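Local coordinates for protein purine phosphoribosyltransferase (PDB 1VDM) that probably transfers a phosphoribosyl group from phosphoribosyl pyrophosphate to a purine base, at residues P76-I88 and V102-I114. Numbering follows the deposited sequence.
Sequences PIHGDLKDKRVVI and VIEEVKKLGAKEI
Ile88 and Val86 of strand 85-90 pack against helix 97-107 in a right-handed beta-alpha-beta crossover of the type I phosphoribosyltransferase fold; strand 113-118 returns parallel beside 85-90. The tight part is apolar. With CG1 anti to the carbonyl carbon (chi1 -65°), the Ile88 side chain reaches the helix and runs past Val102 and Val106 in the opposite direction, its CD1 3.5 Å from Val102 CG1. Val86 CG1 meets Val106 CG1 tip to tip, while its CG2 rests on Ala111 CB; Ile31 of strand 29-33 also packs on Val86 and Val106. At the helix end, where Gly110 closes a Schellman motif, Leu109 crosses Ile77 obliquely, CD1 to CG1 3.8 Å, and sets CD2 against Gly79 O. An alanine in place of Leu109 lacks both methyls and is likely to cost Ile77 its apolar neighbour from this helix end and open a gap under Gly79. The solvent side is looser: Lys112 lays its aliphatic chain along Asp83 and lies beside Arg85, both reaching Glu113 OE1, Arg85 NE by a weak salt bridge (3.4 Å), Lys112 NZ by a long ion pair. Two firm backbone bonds frame the contact: Leu81 N to Leu109 O, 2.7 Å, in the loop, and Val86 N to Glu113 O, 2.8 Å and nearly straight at 165°, between the strands.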
loop_
_atom_site.group_PDB
_atom_site.type_symbol
_atom_site.label_atom_id
_atom_site.label_comp_id
_atom_site.label_asym_id
_atom_site.label_seq_id
_atom_site.Cartn_x
_atom_site.Cartn_y
_atom_site.Cartn_z
ATOM N N PRO G 76 17.534 40.181 0.505
ATOM C CA PRO G 76 16.637 41.299 0.797
ATOM C C PRO G 76 15.161 40.959 0.668
ATOM O O PRO G 76 14.794 39.891 0.183
ATOM C CB PRO G 76 17.050 42.330 -0.236
ATOM C CG PRO G 76 17.276 41.468 -1.432
ATOM C CD PRO G 76 18.071 40.296 -0.864
ATOM N N ILE G 77 14.323 41.883 1.118
ATOM C CA ILE G 77 12.885 41.730 1.010
ATOM C C ILE G 77 12.450 42.923 0.173
ATOM O O ILE G 77 13.058 43.990 0.255
ATOM C CB ILE G 77 12.185 41.762 2.395
ATOM C CG1 ILE G 77 12.575 43.022 3.166
ATOM C CG2 ILE G 77 12.542 40.512 3.181
ATOM C CD1 ILE G 77 11.914 43.122 4.520
ATOM N N HIS G 78 11.423 42.745 -0.648
ATOM C CA HIS G 78 10.952 43.835 -1.495
ATOM C C HIS G 78 9.450 44.081 -1.395
ATOM O O HIS G 78 8.765 43.449 -0.594
ATOM C CB HIS G 78 11.349 43.567 -2.948
ATOM C CG HIS G 78 12.799 43.815 -3.233
ATOM N ND1 HIS G 78 13.378 45.060 -3.115
ATOM C CD2 HIS G 78 13.783 42.981 -3.648
ATOM C CE1 HIS G 78 14.654 44.984 -3.448
ATOM N NE2 HIS G 78 14.925 43.733 -3.774
ATOM N N GLY G 79 8.947 45.000 -2.220
ATOM C CA GLY G 79 7.532 45.336 -2.198
ATOM C C GLY G 79 7.287 46.202 -0.979
ATOM O O GLY G 79 8.119 46.212 -0.074
ATOM N N ASP G 80 6.186 46.943 -0.927
ATOM C CA ASP G 80 5.952 47.765 0.256
ATOM C C ASP G 80 4.934 47.105 1.178
ATOM O O ASP G 80 4.134 46.273 0.748
ATOM C CB ASP G 80 5.485 49.177 -0.124
ATOM C CG ASP G 80 4.042 49.216 -0.582
ATOM O OD1 ASP G 80 3.467 50.327 -0.621
ATOM O OD2 ASP G 80 3.487 48.143 -0.906
ATOM N N LEU G 81 4.976 47.475 2.451
ATOM C CA LEU G 81 4.071 46.909 3.434
ATOM C C LEU G 81 3.200 47.990 4.044
ATOM O O LEU G 81 2.996 48.020 5.258
ATOM C CB LEU G 81 4.871 46.215 4.535
ATOM C CG LEU G 81 5.999 45.309 4.045
ATOM C CD1 LEU G 81 6.658 44.633 5.240
ATOM C CD2 LEU G 81 5.446 44.278 3.068
ATOM N N LYS G 82 2.694 48.882 3.198
ATOM C CA LYS G 82 1.832 49.967 3.652
ATOM C C LYS G 82 0.500 49.379 4.136
ATOM O O LYS G 82 -0.097 48.533 3.463
ATOM C CB LYS G 82 1.596 50.959 2.503
ATOM C CG LYS G 82 0.947 52.279 2.913
ATOM C CD LYS G 82 1.844 53.057 3.870
ATOM C CE LYS G 82 1.240 54.405 4.246
ATOM N NZ LYS G 82 2.158 55.197 5.125
ATOM N N ASP G 83 0.048 49.817 5.309
ATOM C CA ASP G 83 -1.208 49.337 5.891
ATOM C C ASP G 83 -1.222 47.828 6.154
ATOM O O ASP G 83 -2.285 47.238 6.365
ATOM C CB ASP G 83 -2.400 49.707 4.994
ATOM C CG ASP G 83 -2.665 51.208 4.956
ATOM O OD1 ASP G 83 -3.643 51.624 4.292
ATOM O OD2 ASP G 83 -1.898 51.970 5.589
ATOM N N LYS G 84 -0.045 47.207 6.148
ATOM C CA LYS G 84 0.062 45.773 6.393
ATOM C C LYS G 84 0.604 45.454 7.776
ATOM O O LYS G 84 1.648 45.963 8.178
ATOM C CB LYS G 84 0.952 45.114 5.339
ATOM C CG LYS G 84 0.286 44.927 3.992
ATOM C CD LYS G 84 1.231 44.247 3.021
ATOM C CE LYS G 84 0.530 43.896 1.724
ATOM N NZ LYS G 84 1.495 43.338 0.734
ATOM N N ARG G 85 -0.117 44.615 8.508
ATOM C CA ARG G 85 0.303 44.214 9.844
ATOM C C ARG G 85 1.497 43.288 9.639
ATOM O O ARG G 85 1.377 42.249 8.986
ATOM C CB ARG G 85 -0.819 43.446 10.541
ATOM C CG ARG G 85 -2.206 43.977 10.233
ATOM C CD ARG G 85 -2.515 45.217 11.034
ATOM N NE ARG G 85 -2.843 44.874 12.411
ATOM C CZ ARG G 85 -3.810 44.029 12.749
ATOM N NH1 ARG G 85 -4.536 43.444 11.801
ATOM N NH2 ARG G 85 -4.058 43.776 14.030
ATOM N N VAL G 86 2.648 43.654 10.185
ATOM C CA VAL G 86 3.820 42.817 10.009
ATOM C C VAL G 86 4.228 42.095 11.278
ATOM O O VAL G 86 4.058 42.607 12.382
ATOM C CB VAL G 86 5.019 43.638 9.510
ATOM C CG1 VAL G 86 6.213 42.728 9.292
ATOM C CG2 VAL G 86 4.657 44.356 8.220
ATOM N N VAL G 87 4.746 40.884 11.108
ATOM C CA VAL G 87 5.229 40.092 12.231
ATOM C C VAL G 87 6.551 39.481 11.780
ATOM O O VAL G 87 6.606 38.748 10.784
ATOM C CB VAL G 87 4.220 38.975 12.652
ATOM C CG1 VAL G 87 3.875 38.094 11.474
ATOM C CG2 VAL G 87 4.806 38.139 13.778
ATOM N N ILE G 88 7.621 39.835 12.491
ATOM C CA ILE G 88 8.956 39.337 12.192
ATOM C C ILE G 88 9.200 38.112 13.055
ATOM O O ILE G 88 9.005 38.151 14.272
ATOM C CB ILE G 88 10.018 40.415 12.475
ATOM C CG1 ILE G 88 9.800 41.590 11.519
ATOM C CG2 ILE G 88 11.422 39.845 12.307
ATOM C CD1 ILE G 88 10.750 42.748 11.715
ATOM N N VAL G 102 16.608 44.438 10.868
ATOM C CA VAL G 102 15.388 43.991 10.197
ATOM C C VAL G 102 14.211 44.936 10.428
ATOM O O VAL G 102 13.381 45.113 9.541
ATOM C CB VAL G 102 14.991 42.563 10.653
ATOM C CG1 VAL G 102 13.708 42.136 9.979
ATOM C CG2 VAL G 102 16.095 41.594 10.315
ATOM N N ILE G 103 14.131 45.542 11.607
ATOM C CA ILE G 103 13.036 46.460 11.887
ATOM C C ILE G 103 13.181 47.720 11.047
ATOM O O ILE G 103 12.207 48.426 10.800
ATOM C CB ILE G 103 12.985 46.841 13.377
ATOM C CG1 ILE G 103 12.770 45.584 14.218
ATOM C CG2 ILE G 103 11.855 47.825 13.629
ATOM C CD1 ILE G 103 12.719 45.841 15.701
ATOM N N GLU G 104 14.400 47.995 10.595
ATOM C CA GLU G 104 14.660 49.174 9.774
ATOM C C GLU G 104 14.338 48.921 8.305
ATOM O O GLU G 104 14.008 49.846 7.565
ATOM C CB GLU G 104 16.121 49.616 9.917
ATOM C CG GLU G 104 16.397 50.439 11.165
ATOM C CD GLU G 104 15.838 51.853 11.070
ATOM O OE1 GLU G 104 15.805 52.551 12.108
ATOM O OE2 GLU G 104 15.442 52.269 9.956
ATOM N N GLU G 105 14.451 47.672 7.878
ATOM C CA GLU G 105 14.141 47.334 6.497
ATOM C C GLU G 105 12.621 47.229 6.344
ATOM O O GLU G 105 12.071 47.446 5.261
ATOM C CB GLU G 105 14.811 46.010 6.116
ATOM C CG GLU G 105 16.331 46.051 6.170
ATOM C CD GLU G 105 16.914 47.137 5.285
ATOM O OE1 GLU G 105 16.660 47.109 4.060
ATOM O OE2 GLU G 105 17.623 48.021 5.816
ATOM N N VAL G 106 11.950 46.908 7.448
ATOM C CA VAL G 106 10.503 46.780 7.457
ATOM C C VAL G 106 9.824 48.145 7.491
ATOM O O VAL G 106 8.707 48.300 7.000
ATOM C CB VAL G 106 10.031 45.955 8.660
ATOM C CG1 VAL G 106 8.524 45.851 8.658
ATOM C CG2 VAL G 106 10.651 44.576 8.603
ATOM N N LYS G 107 10.494 49.134 8.073
ATOM C CA LYS G 107 9.934 50.478 8.130
ATOM C C LYS G 107 10.170 51.185 6.802
ATOM O O LYS G 107 9.338 51.976 6.360
ATOM C CB LYS G 107 10.567 51.285 9.264
ATOM C CG LYS G 107 10.193 50.801 10.653
ATOM C CD LYS G 107 10.672 51.764 11.724
ATOM C CE LYS G 107 10.253 51.285 13.103
ATOM N NZ LYS G 107 10.602 52.251 14.184
ATOM N N LYS G 108 11.303 50.894 6.166
ATOM C CA LYS G 108 11.635 51.504 4.882
ATOM C C LYS G 108 10.604 51.112 3.836
ATOM O O LYS G 108 10.474 51.774 2.804
ATOM C CB LYS G 108 13.014 51.053 4.393
ATOM C CG LYS G 108 14.206 51.589 5.170
ATOM C CD LYS G 108 15.489 51.088 4.519
ATOM C CE LYS G 108 16.737 51.500 5.277
ATOM N NZ LYS G 108 17.950 50.874 4.665
ATOM N N LEU G 109 9.884 50.023 4.102
ATOM C CA LEU G 109 8.860 49.532 3.184
ATOM C C LEU G 109 7.467 50.017 3.586
ATOM O O LEU G 109 6.464 49.632 2.985
ATOM C CB LEU G 109 8.899 47.999 3.118
ATOM C CG LEU G 109 10.164 47.394 2.498
ATOM C CD1 LEU G 109 10.081 45.871 2.505
ATOM C CD2 LEU G 109 10.327 47.912 1.077
ATOM N N GLY G 110 7.421 50.864 4.609
ATOM C CA GLY G 110 6.164 51.432 5.068
ATOM C C GLY G 110 5.275 50.565 5.937
ATOM O O GLY G 110 4.052 50.713 5.906
ATOM N N ALA G 111 5.869 49.676 6.725
ATOM C CA ALA G 111 5.087 48.798 7.588
ATOM C C ALA G 111 4.083 49.550 8.464
ATOM O O ALA G 111 4.438 50.487 9.188
ATOM C CB ALA G 111 6.013 47.969 8.463
ATOM N N LYS G 112 2.824 49.132 8.379
ATOM C CA LYS G 112 1.754 49.724 9.170
ATOM C C LYS G 112 2.110 49.489 10.638
ATOM O O LYS G 112 2.646 50.377 11.306
ATOM C CB LYS G 112 0.423 49.047 8.814
ATOM C CG LYS G 112 -0.794 49.474 9.634
ATOM C CD LYS G 112 -2.036 48.696 9.180
ATOM C CE LYS G 112 -3.247 48.933 10.081
ATOM N NZ LYS G 112 -3.082 48.361 11.453
ATOM N N GLU G 113 1.824 48.285 11.126
ATOM C CA GLU G 113 2.122 47.917 12.505
ATOM C C GLU G 113 3.180 46.816 12.457
ATOM O O GLU G 113 3.246 46.055 11.493
ATOM C CB GLU G 113 0.858 47.394 13.191
ATOM C CG GLU G 113 0.875 47.458 14.715
ATOM C CD GLU G 113 -0.399 46.889 15.336
ATOM O OE1 GLU G 113 -1.479 47.027 14.717
ATOM O OE2 GLU G 113 -0.328 46.314 16.447
ATOM N N ILE G 114 4.014 46.732 13.486
ATOM C CA ILE G 114 5.049 45.710 13.516
ATOM C C ILE G 114 5.124 45.017 14.863
ATOM O O ILE G 114 5.192 45.667 15.905
ATOM C CB ILE G 114 6.433 46.299 13.204
ATOM C CG1 ILE G 114 6.439 46.893 11.795
ATOM C CG2 ILE G 114 7.495 45.221 13.328
ATOM C CD1 ILE G 114 7.696 47.671 11.465
#